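Local atomic coordinates of dTDP-4-dehydrorhamnose reductase (Yersinia enterocolitica, PDB entry 5U9C), a protein that probably catalyses the NADPH-dependent reduction of dTDP-4-dehydro-beta-L-rhamnose to dTDP-L-rhamnose, the sugar nucleotide that donates rhamnose. Residues 213-218 and 265-270; 101-106 and 149-154. All blocks are in the same frame, centred on the assembly; numbering follows the deposited sequence.

From the N terminus, the chain first builds strands 7-11, 31-34 and 59-62 of a parallel Rossmann-type sheet, and strand 100-106 then adds to it. Interaction 2 closes the first loop when the chain, after helix 129-144, returns as strand 149-154 beside 101-106. Interaction 1 follows in series: strand 213-217 extends the same sheet past 149-154, and the loop after strand 261-262 brings residues 265-270 back to it. The two loops neither nest nor cross, yet they share the sheet, since Leu215 N and O probably bond to Ile151 O and Arg153 N. Together they tie the sheet's interior to the loop covering 213-217, one of its two outermost strands within this chain.

Interaction 1 (213-218 and 265-270); sequences GTLHFA and IYMSIL
Leu215, on an edge strand of the Rossmann-type sheet within this chain, projects its branched end into the loop segment 265-270, which packs against the strand without any hydrogen bond between them. The tight part is apolar. In the conformers described here, Leu215 CD2 touches Tyr266 CB at 3.7 Å, while its other methyl, CD1, meets Leu270 CD1 tip to tip at 3.9 Å. A leucine fits here because its two methyls reach Tyr266 on one branch and Leu270 and Met267 on the other. Met267, present as selenomethionine, is an unbranched and flexible chain that fills the space between Leu215 and Phe217. Its bend at chi2 (-80°) brings SE to 4.2 Å from Leu215 CD1, and Phe202 of helix 196-209 packs against both side chains.

The looser part lies towards Ser268 and Ile269, which do not touch the strand; both are exposed, although Ile269 also packs on Ile81 of a neighbouring subunit. Thr214 O approaches the edge of the Tyr266 ring, near its plane. Beyond Leu215, the selenium makes an oblique Met-aromatic contact, 5.4 Å from the centroid of the Phe217 ring, and the chi3 bend (-56°) carries Met267 CE to 3.7 Å from Phe217 CD2.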
ATOM      1  N   GLY D 213      -0.454  27.819  16.647  1.00 28.48           N
ATOM      2  CA  GLY D 213      -0.003  26.498  16.197  1.00 28.19           C
ATOM      3  C   GLY D 213      -1.152  25.574  15.830  1.00 27.06           C
ATOM      4  O   GLY D 213      -2.199  26.042  15.423  1.00 25.67           O
ATOM      5  N   THR D 214      -0.929  24.268  15.958  1.00 26.00           N
ATOM      6  CA  THR D 214      -1.923  23.250  15.604  1.00 26.68           C
ATOM      7  C   THR D 214      -2.164  22.345  16.809  1.00 26.71           C
ATOM      8  O   THR D 214      -1.207  21.863  17.435  1.00 27.07           O
ATOM      9  CB  THR D 214      -1.481  22.435  14.369  1.00 28.45           C
ATOM     10  OG1 THR D 214      -1.489  23.286  13.205  1.00 29.64           O
ATOM     11  CG2 THR D 214      -2.444  21.256  14.089  1.00 29.31           C
ATOM     12  N   LEU D 215      -3.434  22.116  17.126  0.50 25.21           N
ATOM     13  CA  LEU D 215      -3.828  21.259  18.236  0.50 25.18           C
ATOM     14  C   LEU D 215      -4.958  20.328  17.851  0.50 24.70           C
ATOM     15  O   LEU D 215      -5.755  20.631  16.974  0.50 24.63           O
ATOM     16  CB  LEU D 215      -4.313  22.105  19.409  0.50 25.36           C
ATOM     17  CG  LEU D 215      -3.290  22.886  20.212  0.50 26.37           C
ATOM     18  CD1 LEU D 215      -3.981  23.910  21.094  0.50 26.79           C
ATOM     19  CD2 LEU D 215      -2.444  21.926  21.042  0.50 26.48           C
ATOM     20  N   HIS D 216      -4.997  19.185  18.516  1.00 24.63           N
ATOM     21  CA  HIS D 216      -6.080  18.224  18.397  1.00 24.29           C
ATOM     22  C   HIS D 216      -6.882  18.393  19.678  1.00 25.02           C
ATOM     23  O   HIS D 216      -6.313  18.335  20.765  1.00 23.07           O
ATOM     24  CB  HIS D 216      -5.501  16.820  18.371  1.00 24.48           C
ATOM     25  CG  HIS D 216      -4.844  16.472  17.083  1.00 24.25           C
ATOM     26  ND1 HIS D 216      -4.415  15.194  16.797  1.00 24.40           N
ATOM     27  CD2 HIS D 216      -4.653  17.200  15.957  1.00 24.49           C
ATOM     28  CE1 HIS D 216      -3.916  15.169  15.574  1.00 25.55           C
ATOM     29  NE2 HIS D 216      -4.034  16.374  15.048  1.00 25.26           N
ATOM     30  N   PHE D 217      -8.196  18.579  19.561  1.00 24.72           N
ATOM     31  CA  PHE D 217      -9.040  18.752  20.735  1.00 25.93           C
ATOM     32  C   PHE D 217     -10.157  17.705  20.709  1.00 26.00           C
ATOM     33  O   PHE D 217     -11.130  17.810  19.935  1.00 24.76           O
ATOM     34  CB  PHE D 217      -9.599  20.188  20.834  1.00 25.48           C
ATOM     35  CG  PHE D 217     -10.263  20.483  22.169  1.00 26.62           C
ATOM     36  CD1 PHE D 217     -11.561  20.067  22.414  1.00 27.47           C
ATOM     37  CD2 PHE D 217      -9.582  21.137  23.180  1.00 27.93           C
ATOM     38  CE1 PHE D 217     -12.170  20.303  23.626  1.00 28.03           C
ATOM     39  CE2 PHE D 217     -10.196  21.384  24.400  1.00 29.20           C
ATOM     40  CZ  PHE D 217     -11.492  20.967  24.620  1.00 29.18           C
ATOM     41  N   ALA D 218      -9.999  16.684  21.553  1.00 25.14           N
ATOM     42  CA  ALA D 218     -10.969  15.588  21.629  1.00 24.83           C
ATOM     43  C   ALA D 218     -10.873  14.819  22.934  1.00 25.34           C
ATOM     44  O   ALA D 218      -9.797  14.757  23.558  1.00 23.99           O
ATOM     45  CB  ALA D 218     -10.747  14.622  20.468  1.00 24.77           C
ATOM     46  N   ILE D 265      -0.623  15.470  21.813  1.00 26.31           N
ATOM     47  CA  ILE D 265       0.630  15.407  22.568  1.00 28.03           C
ATOM     48  C   ILE D 265       0.985  16.794  23.095  1.00 28.85           C
ATOM     49  O   ILE D 265       1.983  16.942  23.777  1.00 29.80           O
ATOM     50  CB  ILE D 265       1.795  14.908  21.714  1.00 27.35           C
ATOM     51  CG1 ILE D 265       1.909  15.724  20.414  1.00 27.86           C
ATOM     52  CG2 ILE D 265       1.576  13.441  21.405  1.00 28.28           C
ATOM     53  CD1 ILE D 265       3.177  15.464  19.618  1.00 29.67           C
ATOM     54  N   TYR D 266       0.190  17.814  22.762  1.00 30.60           N
ATOM     55  CA  TYR D 266       0.491  19.188  23.190  1.00 32.34           C
ATOM     56  C   TYR D 266      -0.502  19.840  24.161  1.00 34.98           C
ATOM     57  O   TYR D 266      -0.202  20.903  24.684  1.00 39.47           O
ATOM     58  CB  TYR D 266       0.643  20.126  21.961  1.00 31.82           C
ATOM     59  CG  TYR D 266       1.767  19.778  20.983  1.00 32.15           C
ATOM     60  CD1 TYR D 266       3.018  19.371  21.435  1.00 32.42           C
ATOM     61  CD2 TYR D 266       1.606  19.970  19.623  1.00 32.22           C
ATOM     62  CE1 TYR D 266       4.044  19.085  20.554  1.00 33.61           C
ATOM     63  CE2 TYR D 266       2.630  19.694  18.729  1.00 32.03           C
ATOM     64  CZ  TYR D 266       3.847  19.252  19.201  1.00 33.30           C
ATOM     65  OH  TYR D 266       4.869  18.967  18.340  1.00 32.96           O
HETATM   66  N   MSE D 267      -1.661  19.233  24.393  0.50 36.80           N
HETATM   67  CA  MSE D 267      -2.658  19.848  25.276  0.50 38.23           C
HETATM   68  C   MSE D 267      -2.169  19.932  26.702  0.50 41.36           C
HETATM   69  O   MSE D 267      -2.459  20.913  27.395  0.50 42.52           O
HETATM   70  CB  MSE D 267      -3.993  19.122  25.174  0.50 37.73           C
HETATM   71  CG  MSE D 267      -4.668  19.455  23.840  0.50 38.16           C
HETATM   72 SE   MSE D 267      -5.564  21.211  23.884  0.50 39.77          SE
HETATM   73  CE  MSE D 267      -6.636  20.712  25.444  0.50 37.00           C
ATOM     74  N   SER D 268      -1.392  18.941  27.143  1.00 42.37           N
ATOM     75  CA  SER D 268      -0.876  18.934  28.518  1.00 45.29           C
ATOM     76  C   SER D 268       0.091  20.079  28.855  1.00 46.73           C
ATOM     77  O   SER D 268       0.239  20.421  30.009  1.00 50.49           O
ATOM     78  CB  SER D 268      -0.218  17.585  28.835  1.00 48.62           C
ATOM     79  OG  SER D 268       1.030  17.466  28.168  1.00 50.14           O
ATOM     80  N   ILE D 269       0.761  20.660  27.867  1.00 47.35           N
ATOM     81  CA  ILE D 269       1.660  21.781  28.174  1.00 49.87           C
ATOM     82  C   ILE D 269       0.906  23.101  28.406  1.00 48.12           C
ATOM     83  O   ILE D 269       1.491  24.051  28.927  1.00 47.92           O
ATOM     84  CB  ILE D 269       2.823  21.962  27.157  1.00 54.72           C
ATOM     85  CG1 ILE D 269       2.328  22.238  25.739  1.00 55.93           C
ATOM     86  CG2 ILE D 269       3.732  20.735  27.164  1.00 56.63           C
ATOM     87  CD1 ILE D 269       3.453  22.376  24.732  1.00 58.86           C
ATOM     88  N   LEU D 270      -0.382  23.153  28.043  1.00 42.00           N
ATOM     89  CA  LEU D 270      -1.210  24.342  28.264  1.00 41.47           C
ATOM     90  C   LEU D 270      -1.793  24.177  29.669  1.00 41.30           C
ATOM     91  O   LEU D 270      -2.951  23.835  29.840  1.00 39.22           O
ATOM     92  CB  LEU D 270      -2.292  24.417  27.192  1.00 39.77           C
ATOM     93  CG  LEU D 270      -1.754  24.308  25.772  1.00 38.47           C
ATOM     94  CD1 LEU D 270      -2.885  24.493  24.782  1.00 36.43           C
ATOM     95  CD2 LEU D 270      -0.655  25.329  25.523  1.00 39.50           C
TER

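Interaction 2 (101-106 and 149-154); sequences LLYLSS and HLIIRA
Leu101 O accepts a hydrogen bond from Leu150 N at 2.8 Å, the first of five that join strands 101-106 and 149-154 in parallel register. The donors then alternate between the strands: Tyr103 N to Leu150 O, Ile152 N to Tyr103 O, Ser105 N to Ile152 O, and Ala154 N to Ser105 O. The last is the longest, 3.3 Å, and Ala154 N sits above the carbonyl plane of Ser105, 48° out of it.

Apolar contacts line the face of Leu102, Leu150 and Ile152, where branched side chains suit the buried interface with helix 196-209. With CG anti to the backbone N (chi1 171°) and chi2 at 46°, Leu102 leans its CD1 over the neighbouring strand, 3.6 Å from Ile152 CD1. On the other face, Ile151 CG1 meets Tyr103 CB and lies at the edge of the tyrosine ring.

Polar groups gather near the C-terminal ends. The extended Arg153 passes its CG 4.0 Å from Ser105 CB; Glu138 of helix 129-144 takes both a salt bridge from the arginine and a hydrogen bond with Ser105 OG. A water 2.6 Å from Ser106 OG may also bond to Ala154 O, while Asn108 N hydrogen-bonds Ser106 OG. Adjacent parallel strands joined through helix 129-144 are typical of the beta-alpha-beta Rossmann fold.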
ATOM      1  N   LEU D 101      -5.943  34.437  13.687  1.00 28.17           N
ATOM      2  CA  LEU D 101      -6.942  33.611  13.027  1.00 27.07           C
ATOM      3  C   LEU D 101      -7.052  32.213  13.590  1.00 27.69           C
ATOM      4  O   LEU D 101      -6.065  31.472  13.645  1.00 28.36           O
ATOM      5  CB  LEU D 101      -6.601  33.509  11.540  1.00 26.91           C
ATOM      6  CG  LEU D 101      -7.423  32.569  10.651  1.00 25.64           C
ATOM      7  CD1 LEU D 101      -8.894  32.940  10.636  1.00 26.43           C
ATOM      8  CD2 LEU D 101      -6.887  32.618   9.237  1.00 26.46           C
ATOM      9  N   LEU D 102      -8.266  31.833  13.953  1.00 27.02           N
ATOM     10  CA  LEU D 102      -8.543  30.504  14.458  1.00 28.79           C
ATOM     11  C   LEU D 102      -9.306  29.779  13.376  1.00 26.96           C
ATOM     12  O   LEU D 102     -10.320  30.275  12.898  1.00 26.74           O
ATOM     13  CB  LEU D 102      -9.338  30.557  15.768  1.00 31.18           C
ATOM     14  CG  LEU D 102      -9.906  29.248  16.355  1.00 35.58           C
ATOM     15  CD1 LEU D 102      -8.928  28.118  16.372  1.00 40.30           C
ATOM     16  CD2 LEU D 102     -10.425  29.472  17.767  1.00 40.22           C
ATOM     17  N   TYR D 103      -8.789  28.634  12.962  1.00 25.94           N
ATOM     18  CA  TYR D 103      -9.417  27.803  11.932  1.00 26.77           C
ATOM     19  C   TYR D 103      -9.809  26.471  12.549  1.00 26.50           C
ATOM     20  O   TYR D 103      -8.972  25.773  13.111  1.00 26.31           O
ATOM     21  CB  TYR D 103      -8.459  27.575  10.740  1.00 26.26           C
ATOM     22  CG  TYR D 103      -8.983  26.674   9.630  1.00 26.67           C
ATOM     23  CD1 TYR D 103     -10.194  26.946   8.999  1.00 28.45           C
ATOM     24  CD2 TYR D 103      -8.223  25.608   9.136  1.00 27.22           C
ATOM     25  CE1 TYR D 103     -10.669  26.153   7.962  1.00 27.80           C
ATOM     26  CE2 TYR D 103      -8.690  24.813   8.089  1.00 27.08           C
ATOM     27  CZ  TYR D 103      -9.908  25.101   7.505  1.00 27.56           C
ATOM     28  OH  TYR D 103     -10.384  24.353   6.466  1.00 29.69           O
ATOM     29  N   LEU D 104     -11.095  26.155  12.484  1.00 25.76           N
ATOM     30  CA  LEU D 104     -11.593  24.883  12.978  1.00 27.50           C
ATOM     31  C   LEU D 104     -11.403  23.839  11.877  1.00 25.73           C
ATOM     32  O   LEU D 104     -12.015  23.932  10.818  1.00 25.57           O
ATOM     33  CB  LEU D 104     -13.069  24.989  13.332  1.00 28.41           C
ATOM     34  CG  LEU D 104     -13.758  23.688  13.772  1.00 30.00           C
ATOM     35  CD1 LEU D 104     -13.139  23.180  15.070  1.00 30.36           C
ATOM     36  CD2 LEU D 104     -15.247  23.925  13.927  1.00 31.17           C
ATOM     37  N   SER D 105     -10.545  22.859  12.125  1.00 25.85           N
ATOM     38  CA  SER D 105     -10.293  21.780  11.147  1.00 24.80           C
ATOM     39  C   SER D 105     -10.866  20.460  11.666  1.00 24.92           C
ATOM     40  O   SER D 105     -11.627  20.454  12.630  1.00 24.79           O
ATOM     41  CB  SER D 105      -8.806  21.683  10.762  1.00 25.43           C
ATOM     42  OG  SER D 105      -8.633  20.829   9.614  1.00 27.03           O
ATOM     43  N   SER D 106     -10.467  19.347  11.053  1.00 24.48           N
ATOM     44  CA  SER D 106     -11.078  18.049  11.331  1.00 25.83           C
ATOM     45  C   SER D 106     -10.114  16.881  11.364  1.00 25.21           C
ATOM     46  O   SER D 106      -9.090  16.865  10.685  1.00 25.18           O
ATOM     47  CB  SER D 106     -12.098  17.778  10.205  1.00 27.08           C
ATOM     48  OG  SER D 106     -12.624  16.460  10.209  1.00 27.34           O
ATOM     49  N   HIS D 149      -1.729  32.261  14.073  1.00 31.39           N
ATOM     50  CA  HIS D 149      -2.912  31.459  13.791  1.00 30.50           C
ATOM     51  C   HIS D 149      -2.999  30.315  14.776  1.00 28.83           C
ATOM     52  O   HIS D 149      -1.986  29.938  15.416  1.00 28.13           O
ATOM     53  CB  HIS D 149      -2.868  30.860  12.393  1.00 31.56           C
ATOM     54  CG  HIS D 149      -1.835  29.786  12.237  1.00 33.92           C
ATOM     55  ND1 HIS D 149      -0.536  30.049  11.855  1.00 35.41           N
ATOM     56  CD2 HIS D 149      -1.907  28.447  12.436  1.00 34.25           C
ATOM     57  CE1 HIS D 149       0.148  28.915  11.821  1.00 36.68           C
ATOM     58  NE2 HIS D 149      -0.655  27.932  12.183  1.00 36.06           N
ATOM     59  N   LEU D 150      -4.201  29.762  14.875  1.00 25.17           N
ATOM     60  CA  LEU D 150      -4.447  28.568  15.671  1.00 25.34           C
ATOM     61  C   LEU D 150      -5.367  27.655  14.859  1.00 24.89           C
ATOM     62  O   LEU D 150      -6.459  28.070  14.428  1.00 25.55           O
ATOM     63  CB  LEU D 150      -5.072  28.891  17.021  1.00 25.46           C
ATOM     64  CG  LEU D 150      -5.387  27.673  17.908  1.00 26.03           C
ATOM     65  CD1 LEU D 150      -4.153  26.816  18.162  1.00 27.72           C
ATOM     66  CD2 LEU D 150      -6.009  28.085  19.231  1.00 25.88           C
ATOM     67  N   ILE D 151      -4.915  26.430  14.631  1.00 23.71           N
ATOM     68  CA  ILE D 151      -5.693  25.426  13.912  1.00 23.69           C
ATOM     69  C   ILE D 151      -6.029  24.351  14.922  1.00 23.66           C
ATOM     70  O   ILE D 151      -5.120  23.784  15.565  1.00 23.69           O
ATOM     71  CB  ILE D 151      -4.890  24.835  12.749  1.00 24.25           C
ATOM     72  CG1 ILE D 151      -4.736  25.897  11.657  1.00 25.31           C
ATOM     73  CG2 ILE D 151      -5.575  23.583  12.192  1.00 24.60           C
ATOM     74  CD1 ILE D 151      -3.675  25.567  10.624  1.00 26.90           C
ATOM     75  N   ILE D 152      -7.322  24.106  15.105  1.00 25.62           N
ATOM     76  CA  ILE D 152      -7.791  23.091  16.037  1.00 25.01           C
ATOM     77  C   ILE D 152      -8.521  22.015  15.258  1.00 24.22           C
ATOM     78  O   ILE D 152      -9.478  22.298  14.515  1.00 24.52           O
ATOM     79  CB  ILE D 152      -8.750  23.644  17.080  1.00 26.44           C
ATOM     80  CG1 ILE D 152      -8.122  24.823  17.828  1.00 27.13           C
ATOM     81  CG2 ILE D 152      -9.160  22.525  18.049  1.00 26.67           C
ATOM     82  CD1 ILE D 152      -9.055  25.454  18.844  1.00 28.83           C
ATOM     83  N   ARG D 153      -8.087  20.782  15.433  1.00 23.26           N
ATOM     84  CA  ARG D 153      -8.735  19.657  14.785  1.00 23.35           C
ATOM     85  C   ARG D 153      -9.654  18.996  15.799  1.00 23.80           C
ATOM     86  O   ARG D 153      -9.220  18.588  16.876  1.00 23.92           O
ATOM     87  CB  ARG D 153      -7.716  18.657  14.236  1.00 23.25           C
ATOM     88  CG  ARG D 153      -6.733  19.238  13.227  1.00 24.05           C
ATOM     89  CD  ARG D 153      -5.888  18.148  12.579  1.00 24.24           C
ATOM     90  NE  ARG D 153      -4.939  18.653  11.601  1.00 24.75           N
ATOM     91  CZ  ARG D 153      -3.614  18.508  11.619  1.00 26.29           C
ATOM     92  NH1 ARG D 153      -2.987  17.798  12.561  1.00 26.01           N
ATOM     93  NH2 ARG D 153      -2.903  19.031  10.628  1.00 26.25           N
ATOM     94  N   ALA D 154     -10.941  18.956  15.459  1.00 24.96           N
ATOM     95  CA  ALA D 154     -11.969  18.303  16.271  1.00 25.42           C
ATOM     96  C   ALA D 154     -12.357  16.998  15.583  1.00 24.11           C
ATOM     97  O   ALA D 154     -12.213  16.852  14.369  1.00 24.87           O
ATOM     98  CB  ALA D 154     -13.201  19.195  16.406  1.00 25.97           C
TER
HETATM   99  O   HOH W   1     -14.326  16.308  12.114  1.00 36.86           O